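Local coordinates for protein haloacid dehalogenase-like hydrolase (Bacteroides thetaiotaomicron, PDB 2RBK) that probably acts as a magnesium-dependent phosphatase of the haloacid dehalogenase superfamily, its active site holding a vanadium oxide that mimics the phosphoryl group in transfer, at residues Ala84-Gln87 / Glu88-Lys91; Glu158-Glu161 / Val162-Ser165; Ala94-Cys97 / Glu98-Gly101; Thr243-Ile246 / Asp247-Gly250; Arg20-Ser23 / Ser24-Glu27. All coordinates share one frame; numbering follows the deposited sequence.

Contact 1. Residues Ala84-Gln87 / Glu88-Lys91; sequences AIPQ and EEVK
The flat carboxamide of Gln87 comes against Val90 through its nitrogen, NE2 standing 3.9 Å from Val90 CG1, while the carboxylate of Glu89 runs beside the pyrrolidine ring of Pro86, with OE2 3.9 Å from Pro86 CG. The same Glu89 OE2 accepts from Thr168 OG1, which suits a buried acid. Pro86 is the N-cap of the helix, a place that demands no backbone N-H; its carbonyl takes a weak bond from Glu89 N and a straighter one, 3.1 Å and 162°, from Val90 N. Just before the cap, Ile85 turns CG2 trans to its own backbone N and sets it 3.6 Å from Val90 CG2. This apolar pair, the residue before the N-cap with the fourth residue after the N-cap, is a hydrophobic staple. Gln87 bends at chi2 (69°), which brings NE2 beside Val90, and NE2 donates to the carbonyls of Ser143 and Lys145. Were this glutamine an alanine, those two carbonyls would probably lose this donor, and Val90 CG1 its cover. The staple thus starts helix 87-100 after the short loop that follows strand 78-82, and the Gln87 amide ties it to the end of helix 139-143 and the loop just beyond.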
loop_
_atom_site.group_PDB
_atom_site.type_symbol
_atom_site.label_atom_id
_atom_site.label_comp_id
_atom_site.label_asym_id
_atom_site.label_seq_id
_atom_site.Cartn_x
_atom_site.Cartn_y
_atom_site.Cartn_z
ATOM N N ALA A 84 9.005 -12.321 5.001
ATOM C CA ALA A 84 7.965 -13.265 5.372
ATOM C C ALA A 84 7.726 -13.114 6.876
ATOM O O ALA A 84 8.621 -12.802 7.659
ATOM C CB ALA A 84 8.330 -14.670 5.030
ATOM N N ILE A 85 6.489 -13.382 7.293
ATOM C CA ILE A 85 6.075 -13.270 8.674
ATOM C C ILE A 85 6.508 -14.476 9.470
ATOM O O ILE A 85 6.341 -15.611 8.999
ATOM C CB ILE A 85 4.536 -13.076 8.707
ATOM C CG1 ILE A 85 4.125 -11.790 8.006
ATOM C CG2 ILE A 85 4.033 -13.100 10.131
ATOM C CD1 ILE A 85 2.652 -11.672 7.787
ATOM N N PRO A 86 7.008 -14.310 10.678
ATOM C CA PRO A 86 7.295 -15.457 11.551
ATOM C C PRO A 86 6.088 -16.417 11.622
ATOM O O PRO A 86 4.961 -15.984 11.832
ATOM C CB PRO A 86 7.558 -14.804 12.907
ATOM C CG PRO A 86 8.193 -13.492 12.531
ATOM C CD PRO A 86 7.362 -13.056 11.337
ATOM N N GLN A 87 6.379 -17.693 11.489
ATOM C CA GLN A 87 5.264 -18.634 11.377
ATOM C C GLN A 87 4.416 -18.632 12.645
ATOM O O GLN A 87 3.187 -18.821 12.563
ATOM C CB GLN A 87 5.752 -20.029 11.111
ATOM C CG GLN A 87 4.623 -20.825 10.404
ATOM C CD GLN A 87 4.384 -20.323 9.022
ATOM O OE1 GLN A 87 5.322 -19.817 8.364
ATOM N NE2 GLN A 87 3.181 -20.410 8.502
ATOM N N GLU A 88 4.990 -18.440 13.820
ATOM C CA GLU A 88 4.166 -18.409 15.024
ATOM C C GLU A 88 3.118 -17.320 14.937
ATOM O O GLU A 88 2.000 -17.460 15.487
ATOM C CB GLU A 88 5.051 -18.182 16.241
ATOM C CG GLU A 88 5.783 -19.317 16.787
ATOM C CD GLU A 88 6.530 -19.151 18.061
ATOM O OE1 GLU A 88 6.440 -18.090 18.726
ATOM O OE2 GLU A 88 7.293 -20.085 18.408
ATOM N N GLU A 89 3.471 -16.204 14.347
ATOM C CA GLU A 89 2.552 -15.046 14.275
ATOM C C GLU A 89 1.511 -15.278 13.193
ATOM O O GLU A 89 0.351 -14.861 13.358
ATOM C CB GLU A 89 3.379 -13.780 14.103
ATOM C CG GLU A 89 4.291 -13.561 15.294
ATOM C CD GLU A 89 5.023 -12.244 15.403
ATOM O OE1 GLU A 89 4.471 -11.191 15.266
ATOM O OE2 GLU A 89 6.247 -12.334 15.695
ATOM N N VAL A 90 1.863 -15.944 12.095
ATOM C CA VAL A 90 0.856 -16.368 11.123
ATOM C C VAL A 90 -0.192 -17.268 11.779
ATOM O O VAL A 90 -1.395 -17.069 11.656
ATOM C CB VAL A 90 1.505 -17.105 9.926
ATOM C CG1 VAL A 90 0.451 -17.649 8.970
ATOM C CG2 VAL A 90 2.482 -16.202 9.193
ATOM N N LYS A 91 0.302 -18.260 12.511
ATOM C CA LYS A 91 -0.601 -19.223 13.173
ATOM C C LYS A 91 -1.459 -18.528 14.205
ATOM O O LYS A 91 -2.660 -18.835 14.309
ATOM C CB LYS A 91 0.194 -20.359 13.816
ATOM C CG LYS A 91 0.914 -21.282 12.836
ATOM C CD LYS A 91 1.632 -22.434 13.485
ATOM C CE LYS A 91 2.390 -23.354 12.576
ATOM N NZ LYS A 91 1.795 -23.859 11.309
#

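Contact 2. Residues Glu158-Glu161 / Val162-Ser165; sequences EEKE and VLPS
Backbone bonds are the first kind of interaction joining Glu158-Glu161 to Val162-Ser165. Val162 N reaches Glu158 O at 3.0 Å in a regular alpha-helical bond (154°) and makes a weak second one to Glu159 O. Leu163 N adds a 2.9 Å bond to Glu159 O, more bent at 130°. Pro164, having no N-H, cannot continue the series; its CD instead lies 3.4 Å from Glu161 O. One residue on, Ser165 N closes a tighter turn on Val162 O at 2.8 Å.

Apolar contact comes next. Val162 holds CG1 between its own N and carbonyl carbon (chi1 75°), which presses that methyl to 3.4 Å from Glu159 O and sends CG2, trans to N, against the Phe96 ring; the Val162 side chain also touches Met93. Leu163, in the conformer given, sets CB 3.4 Å from Glu159 O and touches Ile171. Val162 is thus buried against helix 87-100 and Leu163 lies against strand 170-172, apolar surfaces that suit aliphatic side chains.

Charge is the third kind. The glutamates direct their carboxylates outward from the turn: Glu159 forms a salt bridge with Arg173, and Glu161, its chain extended beyond CG, forms one with Lys100.

Together these features describe the C-terminal end of an alpha-helix, 156-162, that runs out through a proline-containing 3-10 turn before strand 170-172.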
loop_
_atom_site.group_PDB
_atom_site.type_symbol
_atom_site.label_atom_id
_atom_site.label_comp_id
_atom_site.label_asym_id
_atom_site.label_seq_id
_atom_site.Cartn_x
_atom_site.Cartn_y
_atom_site.Cartn_z
ATOM N N GLU A 158 -10.308 -5.148 18.174
ATOM C CA GLU A 158 -9.775 -6.516 17.995
ATOM C C GLU A 158 -8.315 -6.532 17.711
ATOM O O GLU A 158 -7.608 -7.426 18.139
ATOM C CB GLU A 158 -10.569 -7.194 16.879
ATOM C CG GLU A 158 -11.997 -7.511 17.282
ATOM C CD GLU A 158 -12.908 -7.861 16.112
ATOM O OE1 GLU A 158 -12.638 -7.450 14.938
ATOM O OE2 GLU A 158 -13.964 -8.525 16.394
ATOM N N GLU A 159 -7.817 -5.549 16.984
ATOM C CA GLU A 159 -6.382 -5.404 16.775
ATOM C C GLU A 159 -5.686 -5.366 18.121
ATOM O O GLU A 159 -4.713 -6.046 18.268
ATOM C CB GLU A 159 -6.105 -4.175 15.921
ATOM C CG GLU A 159 -4.660 -3.748 15.783
ATOM C CD GLU A 159 -4.518 -2.463 14.992
ATOM O OE1 GLU A 159 -5.425 -2.082 14.212
ATOM O OE2 GLU A 159 -3.472 -1.772 15.115
ATOM N N LYS A 160 -6.164 -4.551 19.097
ATOM C CA LYS A 160 -5.475 -4.504 20.387
ATOM C C LYS A 160 -5.570 -5.831 21.127
ATOM O O LYS A 160 -4.651 -6.213 21.852
ATOM C CB LYS A 160 -5.968 -3.318 21.244
ATOM C CG LYS A 160 -5.792 -1.933 20.621
ATOM C CD LYS A 160 -4.392 -1.658 20.133
ATOM C CE LYS A 160 -3.987 -0.270 19.784
ATOM N NZ LYS A 160 -2.535 -0.035 19.548
ATOM N N GLU A 161 -6.633 -6.597 20.904
ATOM C CA GLU A 161 -6.770 -7.888 21.517
ATOM C C GLU A 161 -5.753 -8.912 20.965
ATOM O O GLU A 161 -5.205 -9.737 21.747
ATOM C CB GLU A 161 -8.210 -8.422 21.352
ATOM C CG GLU A 161 -8.533 -9.540 22.351
ATOM C CD GLU A 161 -9.913 -10.128 22.118
ATOM O OE1 GLU A 161 -10.719 -9.415 21.437
ATOM O OE2 GLU A 161 -10.096 -11.277 22.614
ATOM N N VAL A 162 -5.515 -8.910 19.669
ATOM C CA VAL A 162 -4.595 -9.875 19.071
ATOM C C VAL A 162 -3.159 -9.394 19.082
ATOM O O VAL A 162 -2.269 -10.217 18.870
ATOM C CB VAL A 162 -5.010 -10.217 17.637
ATOM C CG1 VAL A 162 -4.690 -9.093 16.684
ATOM C CG2 VAL A 162 -4.290 -11.462 17.104
ATOM N N LEU A 163 -2.942 -8.121 19.306
ATOM C CA LEU A 163 -1.568 -7.600 19.255
ATOM C C LEU A 163 -0.543 -8.382 20.073
ATOM O O LEU A 163 0.582 -8.597 19.619
ATOM C CB LEU A 163 -1.611 -6.142 19.688
ATOM C CG LEU A 163 -0.350 -5.313 19.777
ATOM C CD1 LEU A 163 0.422 -5.427 18.488
ATOM C CD2 LEU A 163 -0.635 -3.824 20.006
ATOM N N PRO A 164 -0.807 -8.826 21.294
ATOM C CA PRO A 164 0.195 -9.565 22.065
ATOM C C PRO A 164 0.595 -10.850 21.387
ATOM O O PRO A 164 1.694 -11.317 21.683
ATOM C CB PRO A 164 -0.514 -9.933 23.381
ATOM C CG PRO A 164 -1.445 -8.769 23.485
ATOM C CD PRO A 164 -2.006 -8.634 22.088
ATOM N N SER A 165 -0.258 -11.385 20.507
ATOM C CA SER A 165 0.211 -12.590 19.813
ATOM C C SER A 165 0.824 -12.355 18.442
ATOM O O SER A 165 1.275 -13.316 17.823
ATOM C CB SER A 165 -0.943 -13.590 19.681
ATOM O OG SER A 165 -1.601 -13.697 20.941
#

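Contact 3. Residues Ala94-Cys97 / Glu98-Gly101; sequences AAFC and EKKG
With CG trans to its backbone N (chi1 176°), Phe96 carries its ring outward and toward the C-terminal end of the helix, where Lys100, bent at chi2 (-72°), sets CG over one face, with CE passing the rim by CE1 and CZ. This is an i to i+4 pair in the last turns of helix 87-100, which ends in a Schellman motif at Gly101. Lys100 CG stands 3.8 Å from the ring centroid in a CH-pi contact, and CE comes to 3.4 Å from Phe96 CE1. Lysine suits the place because its CG can lie on the ring while the ammonium group goes on toward its salt-bridge partner, Glu161. Lys99 folds back at chi3 and approaches obliquely, NZ 3.8 Å from Phe96 CD1. Replacing this phenylalanine by an alanine is likely to open a gap against Val162 and Ile154 and take the support from under Lys100 CG, leaving its chain held mainly at the ammonium end.

Regular bonds support the packing: Glu98 N to Ala94 O and Lys99 N to Ala95 O, both 3.0 Å, then Lys100 N to Phe96 O. Gly101 has the positive phi (70°) that a glycine adopts readily. Small Ala94 and Cys97 let the other flank sit close to Phe139 and strand 104-107. On the outer side, a water donates to Glu98 OE1 and makes a weak bond of 3.2 Å to Ala94 O.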
loop_
_atom_site.group_PDB
_atom_site.type_symbol
_atom_site.label_atom_id
_atom_site.label_comp_id
_atom_site.label_asym_id
_atom_site.label_seq_id
_atom_site.Cartn_x
_atom_site.Cartn_y
_atom_site.Cartn_z
ATOM N N ALA A 94 -4.215 -16.532 12.416
ATOM C CA ALA A 94 -5.219 -17.454 11.879
ATOM C C ALA A 94 -6.112 -17.983 13.014
ATOM O O ALA A 94 -7.337 -18.032 12.834
ATOM C CB ALA A 94 -4.548 -18.602 11.156
ATOM N N ALA A 95 -5.552 -18.343 14.141
ATOM C CA ALA A 95 -6.333 -18.859 15.251
ATOM C C ALA A 95 -7.260 -17.773 15.762
ATOM O O ALA A 95 -8.418 -18.052 16.099
ATOM C CB ALA A 95 -5.408 -19.369 16.356
ATOM N N PHE A 96 -6.794 -16.545 15.911
ATOM C CA PHE A 96 -7.566 -15.432 16.436
ATOM C C PHE A 96 -8.755 -15.172 15.534
ATOM O O PHE A 96 -9.869 -15.073 15.968
ATOM C CB PHE A 96 -6.698 -14.180 16.563
ATOM C CG PHE A 96 -7.456 -12.952 17.026
ATOM C CD1 PHE A 96 -7.681 -12.792 18.383
ATOM C CD2 PHE A 96 -7.948 -12.016 16.149
ATOM C CE1 PHE A 96 -8.387 -11.673 18.847
ATOM C CE2 PHE A 96 -8.641 -10.901 16.617
ATOM C CZ PHE A 96 -8.853 -10.759 17.965
ATOM N N CYS A 97 -8.464 -15.054 14.235
ATOM C CA CYS A 97 -9.552 -14.763 13.289
ATOM C C CYS A 97 -10.593 -15.867 13.229
ATOM O O CYS A 97 -11.812 -15.604 13.180
ATOM C CB CYS A 97 -9.057 -14.458 11.887
ATOM S SG CYS A 97 -8.098 -12.910 11.801
ATOM N N GLU A 98 -10.132 -17.128 13.248
ATOM C CA GLU A 98 -11.087 -18.220 13.216
ATOM C C GLU A 98 -11.950 -18.227 14.471
ATOM O O GLU A 98 -13.185 -18.414 14.388
ATOM C CB GLU A 98 -10.324 -19.560 13.079
ATOM C CG GLU A 98 -11.255 -20.748 12.919
ATOM C CD GLU A 98 -10.671 -22.073 12.541
ATOM O OE1 GLU A 98 -9.473 -22.380 12.478
ATOM O OE2 GLU A 98 -11.588 -22.919 12.265
ATOM N N LYS A 99 -11.350 -18.025 15.630
ATOM C CA LYS A 99 -12.099 -17.980 16.886
ATOM C C LYS A 99 -13.106 -16.847 16.944
ATOM O O LYS A 99 -14.240 -16.955 17.439
ATOM C CB LYS A 99 -11.086 -17.861 18.039
ATOM C CG LYS A 99 -11.663 -17.627 19.440
ATOM C CD LYS A 99 -10.614 -17.328 20.535
ATOM C CE LYS A 99 -10.100 -15.879 20.397
ATOM N NZ LYS A 99 -8.624 -15.728 20.562
ATOM N N LYS A 100 -12.710 -15.686 16.371
ATOM C CA LYS A 100 -13.572 -14.460 16.452
ATOM C C LYS A 100 -14.613 -14.408 15.369
ATOM O O LYS A 100 -15.473 -13.511 15.411
ATOM C CB LYS A 100 -12.743 -13.188 16.342
ATOM C CG LYS A 100 -11.808 -12.702 17.474
ATOM C CD LYS A 100 -12.530 -12.158 18.673
ATOM C CE LYS A 100 -11.644 -11.828 19.874
ATOM N NZ LYS A 100 -12.531 -11.085 20.856
ATOM N N GLY A 101 -14.490 -15.341 14.400
ATOM C CA GLY A 101 -15.372 -15.348 13.270
ATOM C C GLY A 101 -15.204 -14.223 12.290
ATOM O O GLY A 101 -16.237 -13.736 11.792
HETATM O O HOH W 1 -7.351 -21.182 12.964
#

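Contact 4. Residues Thr243-Ile246 / Asp247-Gly250; sequences TAPI and DEDG
Thr243 OG1 donates to Gly250 O at 2.7 Å, closing the tight end of a loop that leads from strand 241-242 into helix 250-258. The hydroxyl is trans to its backbone N (chi1 -163°), which puts it on the glycine carbonyl, 17° from the carbonyl plane, while Thr243 CG2 packs 3.4 Å from the same oxygen. Gly250 is wedged against the Thr243-Pro245 part of the loop: its CA makes a C-H...O contact of 3.4 Å with Ala244 O, and a beta carbon here would lie about 2.3 Å from that oxygen, a clash, so the position needs a glycine. Pro245 O receives two N-H groups, Glu248 N at 2.9 Å from above the carbonyl plane and, weakly, Gly250 N. Ile246 is buried, its side chain about 8 Å from the bound magnesium.

The other side is looser and meets solvent. There the extended Glu248 only brushes the Pro245 ring, OE1 lying 3.5 Å from CD. Asp247 turns to Ser15. Asp249, at the N-cap, makes no capping bond with its side chain, which turns to Ser24. The chemistry implies a turn fixed by backbone carbonyls that accept from N-H groups and from the Thr243 hydroxyl, while the helix start would probably favour the negative charge of Asp249.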
loop_
_atom_site.group_PDB
_atom_site.type_symbol
_atom_site.label_atom_id
_atom_site.label_comp_id
_atom_site.label_asym_id
_atom_site.label_seq_id
_atom_site.Cartn_x
_atom_site.Cartn_y
_atom_site.Cartn_z
ATOM N N THR A 243 -2.223 18.720 -0.163
ATOM C CA THR A 243 -2.764 19.147 -1.420
ATOM C C THR A 243 -4.285 19.122 -1.446
ATOM O O THR A 243 -4.916 18.811 -0.428
ATOM C CB THR A 243 -2.076 18.317 -2.542
ATOM O OG1 THR A 243 -2.303 18.986 -3.778
ATOM C CG2 THR A 243 -2.499 16.859 -2.584
ATOM N N ALA A 244 -4.855 19.436 -2.609
ATOM C CA ALA A 244 -6.282 19.386 -2.798
ATOM C C ALA A 244 -6.781 17.946 -2.694
ATOM O O ALA A 244 -5.989 16.981 -2.804
ATOM C CB ALA A 244 -6.623 19.953 -4.157
ATOM N N PRO A 245 -8.083 17.752 -2.567
ATOM C CA PRO A 245 -8.644 16.422 -2.711
ATOM C C PRO A 245 -8.278 15.745 -4.012
ATOM O O PRO A 245 -8.045 16.413 -5.036
ATOM C CB PRO A 245 -10.180 16.644 -2.602
ATOM C CG PRO A 245 -10.258 17.907 -1.756
ATOM C CD PRO A 245 -9.114 18.764 -2.244
ATOM N N ILE A 246 -8.294 14.413 -3.994
ATOM C CA ILE A 246 -7.881 13.646 -5.167
ATOM C C ILE A 246 -8.631 14.061 -6.409
ATOM O O ILE A 246 -8.043 14.219 -7.482
ATOM C CB ILE A 246 -8.012 12.129 -4.883
ATOM C CG1 ILE A 246 -7.488 11.346 -6.096
ATOM C CG2 ILE A 246 -9.393 11.675 -4.474
ATOM C CD1 ILE A 246 -7.313 9.900 -5.847
ATOM N N ASP A 247 -9.950 14.258 -6.343
ATOM C CA ASP A 247 -10.780 14.571 -7.519
ATOM C C ASP A 247 -10.862 16.066 -7.783
ATOM O O ASP A 247 -11.674 16.497 -8.614
ATOM C CB ASP A 247 -12.143 13.845 -7.416
ATOM C CG ASP A 247 -11.995 12.377 -7.789
ATOM O OD1 ASP A 247 -11.247 11.978 -8.714
ATOM O OD2 ASP A 247 -12.706 11.543 -7.198
ATOM N N GLU A 248 -10.036 16.875 -7.134
ATOM C CA GLU A 248 -9.821 18.270 -7.442
ATOM C C GLU A 248 -8.334 18.502 -7.796
ATOM O O GLU A 248 -7.701 19.477 -7.397
ATOM C CB GLU A 248 -10.244 19.140 -6.266
ATOM C CG GLU A 248 -11.717 19.033 -5.932
ATOM C CD GLU A 248 -12.165 19.779 -4.711
ATOM O OE1 GLU A 248 -11.416 20.587 -4.145
ATOM O OE2 GLU A 248 -13.243 19.496 -4.208
ATOM N N ASP A 249 -7.816 17.547 -8.567
ATOM C CA ASP A 249 -6.470 17.679 -9.168
ATOM C C ASP A 249 -5.383 17.693 -8.080
ATOM O O ASP A 249 -4.336 18.297 -8.288
ATOM C CB ASP A 249 -6.367 18.913 -10.046
ATOM C CG ASP A 249 -7.458 18.982 -11.090
ATOM O OD1 ASP A 249 -7.404 18.183 -12.016
ATOM O OD2 ASP A 249 -8.451 19.743 -10.975
ATOM N N GLY A 250 -5.565 16.995 -6.965
ATOM C CA GLY A 250 -4.580 17.064 -5.886
ATOM C C GLY A 250 -3.179 16.682 -6.306
ATOM O O GLY A 250 -2.212 17.365 -5.914
#

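Contact 5. Residues Arg20-Ser23 / Ser24-Glu27; sequences RIPS and STIE
Ile21 CG2 touches two side chains of the helix start, Thr25 CG2 at 3.8 Å and Ile26 CG1, in one of its two modelled conformers, at 3.8 Å; both are crossed at about a right angle. With Pro22 as N-cap, the Ile21-Ile26 pair is a hydrophobic staple opening helix 23-34. Ile21 can serve both partners because CG2 is trans to its backbone N, while CG1 (chi1 -57°) takes another direction; the side chain also touches Leu56 and Glu55 of helix 54-58.

In the same shell the Pro22 ring lies side by side with Thr25, whose OG1 is 3.7 Å from Pro22 CB. Proline suits the cap because no N-H is wanted there, and its carbonyl does the bonding: Ile26 N bonds it at 3.3 Å, and Thr25 N makes a weak bond. Glu27 N then bonds Ser23 O at 3.1 Å.

Further out, Ser24 touches Ser252 and Thr25 leans on Ile251, which places this end beside helix 250-258. On the solvent side one water donates to Ser23 O, and another joins two side chains, lying 2.7 Å from Ser23 OG and donating a hydrogen bond to Glu27 OE1 at 2.8 Å.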
loop_
_atom_site.group_PDB
_atom_site.type_symbol
_atom_site.label_atom_id
_atom_site.label_comp_id
_atom_site.label_asym_id
_atom_site.label_seq_id
_atom_site.Cartn_x
_atom_site.Cartn_y
_atom_site.Cartn_z
ATOM N N ARG A 20 -11.388 5.481 -10.494
ATOM C CA ARG A 20 -10.564 5.848 -11.587
ATOM C C ARG A 20 -9.440 6.801 -11.170
ATOM O O ARG A 20 -9.551 7.517 -10.181
ATOM C CB ARG A 20 -11.396 6.510 -12.718
ATOM C CG ARG A 20 -12.596 5.651 -13.149
ATOM C CD ARG A 20 -12.109 4.357 -13.786
ATOM N NE ARG A 20 -11.197 4.544 -14.948
ATOM C CZ ARG A 20 -11.569 4.602 -16.201
ATOM N NH1 ARG A 20 -12.849 4.478 -16.570
ATOM N NH2 ARG A 20 -10.622 4.776 -17.107
ATOM N N ILE A 21 -8.438 6.837 -11.995
ATOM C CA ILE A 21 -7.343 7.797 -11.871
ATOM C C ILE A 21 -7.766 9.148 -12.520
ATOM O O ILE A 21 -8.205 9.146 -13.657
ATOM C CB ILE A 21 -6.069 7.303 -12.522
ATOM C CG1 ILE A 21 -5.649 5.947 -11.918
ATOM C CG2 ILE A 21 -4.965 8.336 -12.413
ATOM C CD1 ILE A 21 -4.389 5.344 -12.550
ATOM N N PRO A 22 -7.651 10.263 -11.811
ATOM C CA PRO A 22 -7.986 11.560 -12.431
ATOM C C PRO A 22 -7.143 11.754 -13.696
ATOM O O PRO A 22 -5.948 11.468 -13.765
ATOM C CB PRO A 22 -7.629 12.577 -11.347
ATOM C CG PRO A 22 -7.813 11.794 -10.067
ATOM C CD PRO A 22 -7.335 10.398 -10.401
ATOM N N SER A 23 -7.777 12.378 -14.667
ATOM C CA SER A 23 -7.076 12.698 -15.901
ATOM C C SER A 23 -5.858 13.559 -15.671
ATOM O O SER A 23 -4.834 13.366 -16.321
ATOM C CB SER A 23 -8.082 13.333 -16.848
ATOM O OG SER A 23 -8.567 14.564 -16.443
ATOM N N SER A 24 -5.943 14.502 -14.757
ATOM C CA SER A 24 -4.802 15.376 -14.523
ATOM C C SER A 24 -3.639 14.647 -13.844
ATOM O O SER A 24 -2.493 15.097 -13.976
ATOM C CB SER A 24 -5.163 16.626 -13.763
ATOM O OG SER A 24 -5.575 16.283 -12.454
ATOM N N THR A 25 -3.921 13.565 -13.166
ATOM C CA THR A 25 -2.872 12.735 -12.596
ATOM C C THR A 25 -2.078 12.049 -13.686
ATOM O O THR A 25 -0.845 12.005 -13.661
ATOM C CB THR A 25 -3.428 11.725 -11.566
ATOM O OG1 THR A 25 -3.970 12.519 -10.532
ATOM C CG2 THR A 25 -2.384 10.777 -11.066
ATOM N N ILE A 26 -2.778 11.478 -14.660
ATOM C CA ILE A 26 -2.072 10.848 -15.772
ATOM C C ILE A 26 -1.217 11.880 -16.498
ATOM O O ILE A 26 -0.038 11.601 -16.810
ATOM C CB ILE A 26 -3.054 10.120 -16.687
ATOM C CG1 ILE A 26 -3.828 9.006 -15.993
ATOM C CG2 ILE A 26 -2.239 9.557 -17.874
ATOM C CD1 ILE A 26 -5.119 8.571 -16.673
ATOM N N GLU A 27 -1.754 13.059 -16.760
ATOM C CA GLU A 27 -0.967 14.124 -17.432
ATOM C C GLU A 27 0.239 14.521 -16.599
ATOM O O GLU A 27 1.339 14.720 -17.146
ATOM C CB GLU A 27 -1.913 15.339 -17.646
ATOM C CG GLU A 27 -2.918 15.017 -18.736
ATOM C CD GLU A 27 -4.063 15.974 -18.800
ATOM O OE1 GLU A 27 -4.176 16.930 -18.012
ATOM O OE2 GLU A 27 -4.907 15.772 -19.690
HETATM O O HOH W 2 -6.879 16.513 -17.289
HETATM O O HOH W 3 -5.154 12.415 -19.010
#

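In the fold
Along the chain the order is contact 5, contact 1, contact 3, contact 2, contact 4, yet in space they form two groups. Contacts 1 and 3 lie at the two ends of helix 87-100, and contact 2, at the end of helix 156-162, packs on it; their centres are about 12 to 15 Å apart. Contacts 4 and 5, at the starts of helices 250-258 and 23-34, lie about 11 Å apart between centres, in loops that follow strands 241-242 and 4-7 of the eight-stranded mixed sheet. Centres of the two groups are about 35 to 40 Å apart. The division is consistent with a cap domain, formed by a segment inserted into the chain, facing a catalytic core, as in HAD phosphatases.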